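Side-chain contact in oxidoreductase (Ralstonia eutropha, PDB 3HJ9), which binds flavin mononucleotide and probably acts as a flavin-dependent oxidoreductase of the nitroreductase type: residues L62-E67 against Y172-S177. Residues are numbered along the deposited sequence; the frame is centred on the assembly and turned at random.
Sequences LKQLSE and YLYCAS
Two helices of the nitroreductase fold, 62-73 and 156-177, are joined here by Tyr-174, which reaches from the second to the side chains of Glu-67 and Gln-64 on the first. With chi1 at 177°, CG opposite the backbone N, the Tyr-174 ring is carried across to helix 62-73. There Tyr-174 OH donates a 2.9 Å hydrogen bond to Glu-67 OE1, which accepts it on its anti lone pair, the one turned away from OE2. Carboxylate and ring stand nearly upright to each other, 81° apart, and Glu-67 CB packs 3.5 Å from Tyr-174 CE1. The backbone carbon C of Glu-67 sits over the centre of one ring face. Gln-64, partly exposed, suits its place through its methylenes, CG lying 3.6 Å from Tyr-174 OH. A tyrosine combines a long, flat hydrocarbon surface with a polar end for a buried acid. Lys-63, long enough to span one helical turn, brings NZ to Glu-67 OE2 in a 3.0 Å salt bridge from above the carboxylate plane, while Met-43 of the second subunit packs on both Glu-67 and Tyr-174. A glutamate fits as a buried acceptor reached by both phenol and ammonium: OE1 takes the phenol, OE2 is held by Lys-63 and more weakly by Asp-35 N, an arrangement that should favour the ionised acid and limit its rotation.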
loop_
_atom_site.group_PDB
_atom_site.type_symbol
_atom_site.label_atom_id
_atom_site.label_comp_id
_atom_site.label_asym_id
_atom_site.label_seq_id
_atom_site.Cartn_x
_atom_site.Cartn_y
_atom_site.Cartn_z
ATOM N N LEU A 62 -19.663 9.626 12.521
ATOM C CA LEU A 62 -19.683 8.162 12.561
ATOM C C LEU A 62 -19.678 7.531 11.163
ATOM O O LEU A 62 -19.012 6.515 10.960
ATOM C CB LEU A 62 -20.874 7.655 13.388
ATOM C CG LEU A 62 -20.874 6.192 13.824
ATOM C CD1 LEU A 62 -19.701 5.883 14.755
ATOM C CD2 LEU A 62 -22.209 5.914 14.516
ATOM N N LYS A 63 -20.385 8.147 10.210
ATOM C CA LYS A 63 -20.411 7.678 8.808
ATOM C C LYS A 63 -19.009 7.645 8.198
ATOM O O LYS A 63 -18.663 6.688 7.512
ATOM C CB LYS A 63 -21.326 8.559 7.931
ATOM C CG LYS A 63 -21.542 8.069 6.451
ATOM C CD LYS A 63 -22.445 9.052 5.663
ATOM C CE LYS A 63 -22.664 8.669 4.184
ATOM N NZ LYS A 63 -21.404 8.542 3.397
ATOM N N GLN A 64 -18.221 8.692 8.446
ATOM C CA GLN A 64 -16.868 8.779 7.932
ATOM C C GLN A 64 -15.938 7.821 8.650
ATOM O O GLN A 64 -15.126 7.183 7.991
ATOM C CB GLN A 64 -16.303 10.191 7.953
ATOM C CG GLN A 64 -16.871 11.095 6.869
ATOM C CD GLN A 64 -16.131 12.425 6.763
ATOM O OE1 GLN A 64 -15.393 12.819 7.677
ATOM N NE2 GLN A 64 -16.344 13.136 5.650
ATOM N N LEU A 65 -16.037 7.715 9.980
ATOM C CA LEU A 65 -15.209 6.723 10.699
ATOM C C LEU A 65 -15.454 5.316 10.127
ATOM O O LEU A 65 -14.516 4.561 9.873
ATOM C CB LEU A 65 -15.510 6.744 12.185
ATOM C CG LEU A 65 -14.716 5.828 13.121
ATOM C CD1 LEU A 65 -13.201 6.055 12.988
ATOM C CD2 LEU A 65 -15.235 6.052 14.568
ATOM N N SER A 66 -16.721 5.007 9.884
ATOM C CA SER A 66 -17.133 3.716 9.335
ATOM C C SER A 66 -16.538 3.430 7.972
ATOM O O SER A 66 -15.935 2.376 7.766
ATOM C CB SER A 66 -18.658 3.652 9.245
ATOM O OG SER A 66 -19.101 2.519 8.521
ATOM N N GLU A 67 -16.721 4.366 7.044
ATOM C CA GLU A 67 -16.214 4.210 5.681
ATOM C C GLU A 67 -14.673 4.128 5.599
ATOM O O GLU A 67 -14.149 3.337 4.840
ATOM C CB GLU A 67 -16.802 5.285 4.756
ATOM C CG GLU A 67 -18.307 5.127 4.556
ATOM C CD GLU A 67 -18.921 6.180 3.671
ATOM O OE1 GLU A 67 -18.294 7.245 3.466
ATOM O OE2 GLU A 67 -20.038 5.935 3.166
ATOM N N TYR A 172 -5.772 6.615 2.653
ATOM C CA TYR A 172 -5.376 7.860 1.949
ATOM C C TYR A 172 -6.352 8.293 0.870
ATOM O O TYR A 172 -6.766 9.454 0.825
ATOM C CB TYR A 172 -4.012 7.717 1.277
ATOM C CG TYR A 172 -2.802 8.207 2.017
ATOM C CD1 TYR A 172 -2.605 9.569 2.247
ATOM C CD2 TYR A 172 -1.778 7.320 2.387
ATOM C CE1 TYR A 172 -1.399 10.037 2.889
ATOM C CE2 TYR A 172 -0.593 7.784 2.997
ATOM C CZ TYR A 172 -0.407 9.110 3.247
ATOM O OH TYR A 172 0.773 9.500 3.837
ATOM N N LEU A 173 -6.690 7.338 0.004
ATOM C CA LEU A 173 -7.617 7.541 -1.106
ATOM C C LEU A 173 -9.024 7.883 -0.591
ATOM O O LEU A 173 -9.663 8.826 -1.111
ATOM C CB LEU A 173 -7.621 6.332 -2.081
ATOM C CG LEU A 173 -6.301 6.119 -2.858
ATOM C CD1 LEU A 173 -6.273 4.780 -3.604
ATOM C CD2 LEU A 173 -5.978 7.300 -3.809
ATOM N N TYR A 174 -9.473 7.180 0.458
ATOM C CA TYR A 174 -10.755 7.524 1.097
ATOM C C TYR A 174 -10.702 8.978 1.619
ATOM O O TYR A 174 -11.615 9.771 1.343
ATOM C CB TYR A 174 -11.190 6.523 2.191
ATOM C CG TYR A 174 -12.443 6.999 2.808
ATOM C CD1 TYR A 174 -13.676 6.798 2.178
ATOM C CD2 TYR A 174 -12.406 7.788 3.961
ATOM C CE1 TYR A 174 -14.854 7.340 2.726
ATOM C CE2 TYR A 174 -13.577 8.336 4.509
ATOM C CZ TYR A 174 -14.786 8.096 3.902
ATOM O OH TYR A 174 -15.908 8.665 4.458
ATOM N N CYS A 175 -9.618 9.336 2.298
ATOM C CA CYS A 175 -9.479 10.696 2.835
ATOM C C CYS A 175 -9.580 11.758 1.742
ATOM O O CYS A 175 -10.299 12.769 1.916
ATOM C CB CYS A 175 -8.206 10.840 3.665
ATOM S SG CYS A 175 -8.372 9.925 5.208
ATOM N N ALA A 176 -8.940 11.479 0.605
ATOM C CA ALA A 176 -8.982 12.353 -0.571
ATOM C C ALA A 176 -10.410 12.455 -1.107
ATOM O O ALA A 176 -10.849 13.551 -1.434
ATOM C CB ALA A 176 -8.016 11.872 -1.675
ATOM N N SER A 177 -11.125 11.323 -1.197
ATOM C CA SER A 177 -12.537 11.344 -1.654
ATOM C C SER A 177 -13.458 12.147 -0.736
ATOM O O SER A 177 -14.375 12.749 -1.218
ATOM C CB SER A 177 -13.148 9.939 -1.760
ATOM O OG SER A 177 -13.458 9.393 -0.470
#